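Long-range contacts in 5-formyltetrahydrofolate cyclo-ligase family protein (Bacillus anthracis, PDB 2JCB), which probably catalyses the ATP-dependent, magnesium-dependent cyclisation of 5-formyltetrahydrofolate to 5,10-methenyltetrahydrofolate in folate metabolism: residues A[21-26]-A[167-172]; A[41-46]-A[68-73]; A[79-84]-A[96-101]. One frame throughout, in Å; residues are numbered along the deposited sequence.

How the interactions relate
Interaction 1 joins the end of helix 6-26 to the loop that follows strand 161-165, on the nucleotide side of the molecule: the side chain of Q170 lies about 11 Å from the bound ADP and about 14 Å from the magnesium ion. Interactions 2 and 3 are nested inside the chain loop that it closes. Between the centres of interactions 1 and 2 lie 21 Å, bridged along the chain by the succession of helices 6-26 and 29-44. Interactions 2 and 3 touch, I71 CG2 meeting V81 CG1 at 4.0 Å, and F101 packs on Y68. Interaction 3 lies across the chain's centre from interaction 1, 27 Å between centres.

Interaction 1: A[21-26]-A[167-172]; sequences IEHMNS and YSFQMV
H23 and F169 lay their rings face to face, the one aromatic stack of this contact. The planes are 7° from parallel and the centroids 3.9 Å apart. ND1 of H23 sits over the middle of the phenyl ring, and F169 CD1 over the middle of the imidazole. F169 CB adds a CH-pi contact over the same imidazole face, 4.2 Å from its centroid. Two torsions bring the rings together: H23 swings CG away from its backbone N (chi1 -169°), while F169 holds CG between its backbone N and carbonyl carbon (chi1 73°).

The apolar contacts centre on M24. Its CB lies 4.1 Å from F169 CZ, and its methyl CE comes to the edge of the Y167 ring, 4.1 Å from CD2. CE also lies 3.4 Å from the amide carbon CD of Q170.

Polar bonds act inside the loop and around it. F169 and Q170 sit on a short 3-10 turn, 168-170. Q170 OE1 accepts the backbone N of Y167 at 2.9 Å, the donor standing above the carbonyl plane, and Q170 NE2 reaches V135 O. Y167 OH bonds to N63 O, while N63 ND2 reaches M24 O, so N63 is held from both segments.

The helix end thus meets the loop after strand 161-165 through aromatic and methionine packing, with the Q170 amide already engaged at both its polar atoms. M24 CE therefore meets an amide fixed in its rotation, while the histidine-phenylalanine stack probably rests mainly on dispersion between the overlapping rings.

Interaction 2: A[41-46]-A[68-73]; sequences FSLYEQ and YPIIEK
Two helices pass each other with their backbones well separated, Y44 and I70 being the nearest pair at 8.7 Å between CA atoms, and side chains fill the gap. Y44 reaches furthest across. One face of its ring receives the aliphatic part of K73 in a CH-pi contact: CG stands 3.9 Å from the ring centroid, 13° off the normal, and is displaced toward the CZ side. A bend at chi2 (66°) folds the lysine back over the ring, bringing CE to 3.8 Å from Y44 CD2. The phenol oxygen ends beside the first turn of the other helix, with Y44 OH 3.5 Å from I70 CA.

In this Rossmann-like fold, helices 29-44 and 68-76 pack against the central mixed sheet: L43 touches I188 and L163, and I70 touches L165. Next to the tyrosine, L43 CD2 meets I70 CG2 at 3.8 Å, the two side chains crossing at about a right angle, and CG2 also lies near the plane of the Y44 ring, at its edge. W49 of the short helix 47-51 joins the cluster, touching L43, I70 and K73 and meeting the Y44 ring with planes at about 45°.

Interaction 3: A[79-84]-A[96-101]; sequences KRVVVP and RQISNF
V83 and R96 exchange two backbone hydrogen bonds across a beta hairpin, the R96 N to V83 O bond being 2.8 Å long with an angle of 168° at the hydrogen. At the next pair, V82 and Q97 face each other without such bonds, their CA atoms 4.2 Å apart. I98 N then reaches V81 O at 3.0 Å, and Q97 CA makes a CH...O contact with the same oxygen.

A water bridges the two strands beside this bond: it accepts from V81 N and Q97 NE2 and donates to I98 O.

On the V81 and V83 face, I98 packs onto both valines of the neighbouring strand: its CG2 meets V83 CG2 at 3.7 Å, and its CG1, set between backbone N and carbonyl carbon (chi1 57°), lies near V81 CG1. On the face that carries V82 and Q97, V82 CG1 lies 3.7 Å from Q97 CA. The extended Q97 lays its amide across the aliphatic part of R80, at about a right angle to it, Q97 NE2 being 3.4 Å from R80 CG. The guanidinium of R80 is turned 90° to that amide; R80 NE hydrogen-bonds to T54 OG1 and NH2 makes a salt bridge with E126.

Farther out, strand 54-56 flanks strand 80-87, I71 and W75 of helix 68-76 touch V81, and W75 NE1 bonds to I98 O. That oxygen therefore takes a donor from the helix as well as the water, and the same water gives V81 N an acceptor.

Interaction 1: A[21-26]-A[167-172]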
loop_
_atom_site.group_PDB
_atom_site.type_symbol
_atom_site.label_atom_id
_atom_site.label_comp_id
_atom_site.label_asym_id
_atom_site.label_seq_id
_atom_site.Cartn_x
_atom_site.Cartn_y
_atom_site.Cartn_z
ATOM N N ILE A 21 -13.372 -4.894 -3.235
ATOM C CA ILE A 21 -13.775 -3.541 -2.801
ATOM C C ILE A 21 -15.158 -3.521 -2.149
ATOM O O ILE A 21 -15.364 -2.899 -1.126
ATOM C CB ILE A 21 -13.604 -2.489 -3.963
ATOM C CG1 ILE A 21 -12.101 -2.273 -4.200
ATOM C CG2 ILE A 21 -14.327 -1.115 -3.606
ATOM C CD1 ILE A 21 -11.708 -1.363 -5.382
ATOM N N GLU A 22 -16.084 -4.256 -2.738
ATOM C CA GLU A 22 -17.458 -4.432 -2.232
ATOM C C GLU A 22 -17.408 -5.100 -0.867
ATOM O O GLU A 22 -18.092 -4.679 0.063
ATOM C CB GLU A 22 -18.272 -5.283 -3.192
ATOM C CG GLU A 22 -19.699 -5.522 -2.780
ATOM C CD GLU A 22 -20.533 -6.078 -3.926
ATOM O OE1 GLU A 22 -19.932 -6.672 -4.857
ATOM O OE2 GLU A 22 -21.778 -5.926 -3.903
ATOM N N HIS A 23 -16.570 -6.126 -0.748
ATOM C CA HIS A 23 -16.401 -6.826 0.504
ATOM C C HIS A 23 -15.815 -5.852 1.545
ATOM O O HIS A 23 -16.294 -5.792 2.665
ATOM C CB HIS A 23 -15.518 -8.062 0.305
ATOM C CG HIS A 23 -15.496 -8.994 1.477
ATOM N ND1 HIS A 23 -15.404 -8.556 2.783
ATOM C CD2 HIS A 23 -15.544 -10.347 1.539
ATOM C CE1 HIS A 23 -15.421 -9.595 3.598
ATOM N NE2 HIS A 23 -15.493 -10.695 2.870
ATOM N N MET A 24 -14.801 -5.086 1.163
ATOM C CA MET A 24 -14.144 -4.159 2.077
ATOM C C MET A 24 -15.125 -3.106 2.586
ATOM O O MET A 24 -15.167 -2.802 3.773
ATOM C CB MET A 24 -12.957 -3.470 1.405
ATOM C CG MET A 24 -12.036 -2.811 2.387
ATOM S SD MET A 24 -10.603 -2.274 1.490
ATOM C CE MET A 24 -9.709 -3.756 1.192
ATOM N N ASN A 25 -15.892 -2.551 1.661
ATOM C CA ASN A 25 -16.931 -1.591 1.996
ATOM C C ASN A 25 -18.014 -2.160 2.916
ATOM O O ASN A 25 -18.641 -1.400 3.663
ATOM C CB ASN A 25 -17.534 -1.008 0.721
ATOM C CG ASN A 25 -16.605 0.012 0.067
ATOM O OD1 ASN A 25 -15.886 0.746 0.750
ATOM N ND2 ASN A 25 -16.637 0.076 -1.259
ATOM N N SER A 26 -18.262 -3.470 2.853
ATOM C CA SER A 26 -19.250 -4.065 3.726
ATOM C C SER A 26 -18.754 -4.315 5.151
ATOM O O SER A 26 -19.599 -4.600 6.026
ATOM C CB SER A 26 -19.810 -5.379 3.140
ATOM O OG SER A 26 -18.777 -6.364 3.173
ATOM N N TYR A 167 -6.346 -7.486 4.811
ATOM C CA TYR A 167 -7.245 -8.367 5.517
ATOM C C TYR A 167 -7.153 -9.716 4.776
ATOM O O TYR A 167 -6.894 -9.784 3.552
ATOM C CB TYR A 167 -8.681 -7.863 5.391
ATOM C CG TYR A 167 -8.855 -6.452 5.845
ATOM C CD1 TYR A 167 -8.792 -6.146 7.208
ATOM C CD2 TYR A 167 -9.188 -5.417 4.940
ATOM C CE1 TYR A 167 -8.984 -4.859 7.646
ATOM C CE2 TYR A 167 -9.408 -4.097 5.391
ATOM C CZ TYR A 167 -9.297 -3.839 6.757
ATOM O OH TYR A 167 -9.465 -2.572 7.338
ATOM N N SER A 168 -7.331 -10.794 5.526
ATOM C CA SER A 168 -7.216 -12.113 4.927
ATOM C C SER A 168 -8.168 -12.362 3.741
ATOM O O SER A 168 -7.818 -13.111 2.830
ATOM C CB SER A 168 -7.281 -13.219 5.995
ATOM O OG SER A 168 -8.558 -13.305 6.524
ATOM N N PHE A 169 -9.347 -11.730 3.739
ATOM C CA PHE A 169 -10.269 -11.830 2.618
ATOM C C PHE A 169 -9.758 -11.124 1.335
ATOM O O PHE A 169 -10.349 -11.288 0.273
ATOM C CB PHE A 169 -11.676 -11.328 2.987
ATOM C CG PHE A 169 -11.772 -9.819 3.112
ATOM C CD1 PHE A 169 -11.868 -9.012 1.963
ATOM C CD2 PHE A 169 -11.785 -9.200 4.374
ATOM C CE1 PHE A 169 -11.985 -7.644 2.039
ATOM C CE2 PHE A 169 -11.896 -7.797 4.466
ATOM C CZ PHE A 169 -11.964 -7.019 3.284
ATOM N N GLN A 170 -8.702 -10.322 1.439
ATOM C CA GLN A 170 -8.072 -9.766 0.248
ATOM C C GLN A 170 -7.146 -10.752 -0.403
ATOM O O GLN A 170 -6.713 -10.535 -1.537
ATOM C CB GLN A 170 -7.274 -8.522 0.634
ATOM C CG GLN A 170 -8.125 -7.316 0.987
ATOM C CD GLN A 170 -7.261 -6.133 1.430
ATOM O OE1 GLN A 170 -7.132 -5.829 2.599
ATOM N NE2 GLN A 170 -6.714 -5.417 0.434
ATOM N N MET A 171 -6.857 -11.853 0.296
ATOM C CA MET A 171 -6.091 -12.964 -0.310
ATOM C C MET A 171 -6.933 -13.806 -1.247
ATOM O O MET A 171 -8.052 -14.268 -0.905
ATOM C CB MET A 171 -5.453 -13.834 0.789
ATOM C CG MET A 171 -4.568 -13.079 1.763
ATOM S SD MET A 171 -3.192 -12.204 0.978
ATOM C CE MET A 171 -2.470 -13.420 -0.143
ATOM N N VAL A 172 -6.428 -14.001 -2.464
ATOM C CA VAL A 172 -7.168 -14.815 -3.444
ATOM C C VAL A 172 -6.307 -15.909 -4.059
ATOM O O VAL A 172 -5.095 -15.869 -4.010
ATOM C CB VAL A 172 -7.886 -13.982 -4.566
ATOM C CG1 VAL A 172 -8.810 -12.902 -3.973
ATOM C CG2 VAL A 172 -6.874 -13.378 -5.522
#

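Interaction 2: A[41-46]-A[68-73]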
loop_
_atom_site.group_PDB
_atom_site.type_symbol
_atom_site.label_atom_id
_atom_site.label_comp_id
_atom_site.label_asym_id
_atom_site.label_seq_id
_atom_site.Cartn_x
_atom_site.Cartn_y
_atom_site.Cartn_z
ATOM N N PHE A 41 -0.150 -4.357 14.617
ATOM C CA PHE A 41 0.630 -4.881 15.752
ATOM C C PHE A 41 1.670 -5.854 15.129
ATOM O O PHE A 41 2.847 -5.825 15.523
ATOM C CB PHE A 41 -0.302 -5.590 16.747
ATOM C CG PHE A 41 0.408 -6.346 17.825
ATOM C CD1 PHE A 41 0.636 -5.746 19.047
ATOM C CD2 PHE A 41 0.835 -7.664 17.620
ATOM C CE1 PHE A 41 1.299 -6.419 20.074
ATOM C CE2 PHE A 41 1.484 -8.358 18.649
ATOM C CZ PHE A 41 1.718 -7.727 19.862
ATOM N N SER A 42 1.268 -6.667 14.165
ATOM C CA SER A 42 2.167 -7.667 13.558
ATOM C C SER A 42 3.259 -6.956 12.724
ATOM O O SER A 42 4.450 -7.300 12.806
ATOM C CB SER A 42 1.355 -8.596 12.686
ATOM O OG SER A 42 2.168 -9.586 12.024
ATOM N N LEU A 43 2.853 -5.925 11.981
ATOM C CA LEU A 43 3.847 -5.053 11.276
ATOM C C LEU A 43 4.992 -4.591 12.179
ATOM O O LEU A 43 6.160 -4.704 11.773
ATOM C CB LEU A 43 3.175 -3.777 10.695
ATOM C CG LEU A 43 4.195 -2.705 10.168
ATOM C CD1 LEU A 43 4.916 -3.282 8.946
ATOM C CD2 LEU A 43 3.348 -1.472 9.702
ATOM N N TYR A 44 4.689 -4.065 13.379
ATOM C CA TYR A 44 5.707 -3.459 14.215
ATOM C C TYR A 44 6.666 -4.517 14.766
ATOM O O TYR A 44 7.704 -4.175 15.267
ATOM C CB TYR A 44 5.074 -2.743 15.384
ATOM C CG TYR A 44 4.044 -1.684 15.020
ATOM C CD1 TYR A 44 4.093 -1.026 13.780
ATOM C CD2 TYR A 44 2.982 -1.412 15.895
ATOM C CE1 TYR A 44 3.115 -0.061 13.430
ATOM C CE2 TYR A 44 1.998 -0.440 15.584
ATOM C CZ TYR A 44 2.073 0.230 14.346
ATOM O OH TYR A 44 1.101 1.183 14.011
ATOM N N GLU A 45 6.283 -5.788 14.704
ATOM C CA GLU A 45 7.189 -6.879 15.128
ATOM C C GLU A 45 8.178 -7.311 14.040
ATOM O O GLU A 45 9.087 -8.092 14.334
ATOM C CB GLU A 45 6.382 -8.090 15.565
ATOM C CG GLU A 45 5.587 -7.847 16.842
ATOM C CD GLU A 45 5.109 -9.146 17.460
ATOM O OE1 GLU A 45 5.074 -10.175 16.731
ATOM O OE2 GLU A 45 4.780 -9.151 18.662
ATOM N N GLN A 46 7.971 -6.841 12.805
ATOM C CA GLN A 46 8.745 -7.286 11.640
ATOM C C GLN A 46 10.136 -6.649 11.679
ATOM O O GLN A 46 10.310 -5.432 12.036
ATOM C CB GLN A 46 8.027 -7.012 10.275
ATOM C CG GLN A 46 6.600 -7.665 10.148
ATOM C CD GLN A 46 6.612 -9.126 10.456
ATOM O OE1 GLN A 46 7.347 -9.896 9.847
ATOM N NE2 GLN A 46 5.811 -9.537 11.444
ATOM N N TYR A 68 -3.031 5.439 9.290
ATOM C CA TYR A 68 -2.761 6.604 10.121
ATOM C C TYR A 68 -1.984 6.280 11.395
ATOM O O TYR A 68 -0.984 6.960 11.692
ATOM C CB TYR A 68 -4.044 7.449 10.378
ATOM C CG TYR A 68 -4.380 8.275 9.145
ATOM C CD1 TYR A 68 -5.087 7.705 8.064
ATOM C CD2 TYR A 68 -3.938 9.615 9.042
ATOM C CE1 TYR A 68 -5.386 8.488 6.886
ATOM C CE2 TYR A 68 -4.216 10.403 7.895
ATOM C CZ TYR A 68 -4.949 9.829 6.838
ATOM O OH TYR A 68 -5.229 10.625 5.737
ATOM N N PRO A 69 -2.414 5.239 12.144
ATOM C CA PRO A 69 -1.641 4.849 13.319
ATOM C C PRO A 69 -0.193 4.469 12.990
ATOM O O PRO A 69 0.681 4.706 13.823
ATOM C CB PRO A 69 -2.402 3.660 13.880
ATOM C CG PRO A 69 -3.795 3.809 13.382
ATOM C CD PRO A 69 -3.638 4.444 12.018
ATOM N N ILE A 70 0.052 3.989 11.780
ATOM C CA ILE A 70 1.396 3.552 11.388
ATOM C C ILE A 70 2.286 4.759 11.248
ATOM O O ILE A 70 3.398 4.774 11.725
ATOM C CB ILE A 70 1.423 2.768 10.054
ATOM C CG1 ILE A 70 0.458 1.548 10.136
ATOM C CG2 ILE A 70 2.897 2.347 9.767
ATOM C CD1 ILE A 70 0.179 0.824 8.754
ATOM N N ILE A 71 1.797 5.773 10.546
ATOM C CA ILE A 71 2.552 7.023 10.450
ATOM C C ILE A 71 2.881 7.616 11.837
ATOM O O ILE A 71 4.011 8.066 12.106
ATOM C CB ILE A 71 1.787 8.039 9.566
ATOM C CG1 ILE A 71 1.718 7.482 8.143
ATOM C CG2 ILE A 71 2.522 9.417 9.629
ATOM C CD1 ILE A 71 0.656 8.202 7.275
ATOM N N GLU A 72 1.913 7.617 12.744
ATOM C CA GLU A 72 2.139 8.116 14.082
ATOM C C GLU A 72 3.239 7.370 14.860
ATOM O O GLU A 72 4.078 8.004 15.521
ATOM C CB GLU A 72 0.809 8.108 14.808
ATOM C CG GLU A 72 -0.162 9.134 14.164
ATOM C CD GLU A 72 -1.465 9.165 14.868
ATOM O OE1 GLU A 72 -2.079 8.080 15.023
ATOM O OE2 GLU A 72 -1.863 10.269 15.293
ATOM N N LYS A 73 3.232 6.042 14.707
ATOM C CA LYS A 73 4.223 5.151 15.348
ATOM C C LYS A 73 5.600 5.426 14.760
ATOM O O LYS A 73 6.560 5.555 15.485
ATOM C CB LYS A 73 3.854 3.680 15.053
ATOM C CG LYS A 73 4.668 2.601 15.829
ATOM C CD LYS A 73 4.389 2.647 17.285
ATOM C CE LYS A 73 4.702 1.321 17.951
ATOM N NZ LYS A 73 4.083 1.373 19.320
#

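Interaction 3: A[79-84]-A[96-101]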
loop_
_atom_site.group_PDB
_atom_site.type_symbol
_atom_site.label_atom_id
_atom_site.label_comp_id
_atom_site.label_asym_id
_atom_site.label_seq_id
_atom_site.Cartn_x
_atom_site.Cartn_y
_atom_site.Cartn_z
ATOM N N LYS A 79 11.397 7.561 12.822
ATOM C CA LYS A 79 11.594 7.179 11.449
ATOM C C LYS A 79 11.111 8.335 10.579
ATOM O O LYS A 79 10.194 9.050 10.990
ATOM C CB LYS A 79 10.754 5.937 11.107
ATOM C CG LYS A 79 11.076 4.757 12.028
ATOM C CD LYS A 79 10.292 3.562 11.494
ATOM C CE LYS A 79 10.428 2.352 12.399
ATOM N NZ LYS A 79 11.837 1.895 12.506
ATOM N N ARG A 80 11.681 8.475 9.382
ATOM C CA ARG A 80 11.250 9.488 8.425
ATOM C C ARG A 80 10.118 8.840 7.666
ATOM O O ARG A 80 10.211 7.670 7.318
ATOM C CB ARG A 80 12.397 9.829 7.472
ATOM C CG ARG A 80 12.022 10.733 6.353
ATOM C CD ARG A 80 13.245 11.330 5.714
ATOM N NE ARG A 80 14.045 10.306 5.052
ATOM C CZ ARG A 80 15.066 10.568 4.243
ATOM N NH1 ARG A 80 15.397 11.826 4.002
ATOM N NH2 ARG A 80 15.729 9.565 3.652
ATOM N N VAL A 81 9.045 9.604 7.459
ATOM C CA VAL A 81 7.858 9.094 6.784
ATOM C C VAL A 81 7.688 9.839 5.454
ATOM O O VAL A 81 7.732 11.067 5.417
ATOM C CB VAL A 81 6.579 9.313 7.639
ATOM C CG1 VAL A 81 5.367 8.975 6.848
ATOM C CG2 VAL A 81 6.562 8.413 8.872
ATOM N N VAL A 82 7.538 9.064 4.388
ATOM C CA VAL A 82 7.275 9.608 3.017
ATOM C C VAL A 82 5.974 9.053 2.435
ATOM O O VAL A 82 5.701 7.846 2.495
ATOM C CB VAL A 82 8.487 9.503 2.030
ATOM C CG1 VAL A 82 9.708 10.174 2.615
ATOM C CG2 VAL A 82 8.789 8.060 1.662
ATOM N N VAL A 83 5.188 9.942 1.812
ATOM C CA VAL A 83 3.882 9.579 1.229
ATOM C C VAL A 83 3.829 10.090 -0.236
ATOM O O VAL A 83 4.503 11.088 -0.555
ATOM C CB VAL A 83 2.756 10.239 2.059
ATOM C CG1 VAL A 83 2.697 9.592 3.459
ATOM C CG2 VAL A 83 3.049 11.766 2.267
ATOM N N PRO A 84 3.084 9.392 -1.105
ATOM C CA PRO A 84 3.183 9.758 -2.522
ATOM C C PRO A 84 2.263 10.888 -2.971
ATOM O O PRO A 84 1.124 10.993 -2.537
ATOM C CB PRO A 84 2.784 8.466 -3.246
ATOM C CG PRO A 84 1.847 7.787 -2.297
ATOM C CD PRO A 84 2.210 8.207 -0.903
ATOM N N ARG A 96 7.165 12.075 -0.788
ATOM C CA ARG A 96 7.620 13.288 -0.131
ATOM C C ARG A 96 7.481 13.191 1.353
ATOM O O ARG A 96 6.506 12.659 1.855
ATOM C CB ARG A 96 6.853 14.535 -0.647
ATOM C CG ARG A 96 6.674 14.576 -2.190
ATOM C CD ARG A 96 5.921 15.848 -2.556
ATOM N NE ARG A 96 6.808 17.005 -2.496
ATOM C CZ ARG A 96 7.568 17.404 -3.497
ATOM N NH1 ARG A 96 7.571 16.734 -4.651
ATOM N NH2 ARG A 96 8.319 18.459 -3.343
ATOM N N GLN A 97 8.468 13.712 2.060
ATOM C CA GLN A 97 8.467 13.589 3.513
ATOM C C GLN A 97 7.404 14.459 4.187
ATOM O O GLN A 97 7.252 15.657 3.859
ATOM C CB GLN A 97 9.846 13.918 4.084
ATOM C CG GLN A 97 9.847 13.929 5.588
ATOM C CD GLN A 97 11.193 14.266 6.217
ATOM O OE1 GLN A 97 12.058 14.855 5.586
ATOM N NE2 GLN A 97 11.366 13.865 7.473
ATOM N N ILE A 98 6.748 13.861 5.164
ATOM C CA ILE A 98 5.788 14.569 6.044
ATOM C C ILE A 98 6.194 14.356 7.484
ATOM O O ILE A 98 6.489 13.216 7.878
ATOM C CB ILE A 98 4.277 14.165 5.798
ATOM C CG1 ILE A 98 3.962 12.652 5.936
ATOM C CG2 ILE A 98 3.808 14.722 4.426
ATOM C CD1 ILE A 98 2.414 12.291 6.186
ATOM N N SER A 99 6.209 15.447 8.230
ATOM C CA SER A 99 6.514 15.453 9.655
ATOM C C SER A 99 5.242 15.600 10.490
ATOM O O SER A 99 5.225 15.314 11.692
ATOM C CB SER A 99 7.443 16.609 9.959
ATOM O OG SER A 99 8.629 16.522 9.196
ATOM N N ASN A 100 4.191 16.119 9.856
ATOM C CA ASN A 100 2.894 16.323 10.516
ATOM C C ASN A 100 1.776 16.306 9.481
ATOM O O ASN A 100 2.040 16.470 8.267
ATOM C CB ASN A 100 2.880 17.630 11.340
ATOM C CG ASN A 100 3.151 18.874 10.490
ATOM O OD1 ASN A 100 2.354 19.202 9.613
ATOM N ND2 ASN A 100 4.254 19.576 10.759
ATOM N N PHE A 101 0.539 16.092 9.924
ATOM C CA PHE A 101 -0.563 15.902 8.970
ATOM C C PHE A 101 -1.027 17.208 8.274
ATOM O O PHE A 101 -1.743 17.160 7.264
ATOM C CB PHE A 101 -1.757 15.167 9.617
ATOM C CG PHE A 101 -1.467 13.738 9.986
ATOM C CD1 PHE A 101 -1.201 12.781 9.001
ATOM C CD2 PHE A 101 -1.461 13.348 11.324
ATOM C CE1 PHE A 101 -0.909 11.460 9.358
ATOM C CE2 PHE A 101 -1.187 12.042 11.684
ATOM C CZ PHE A 101 -0.908 11.094 10.720
HETATM O O HOH W 1 9.075 12.301 8.561
#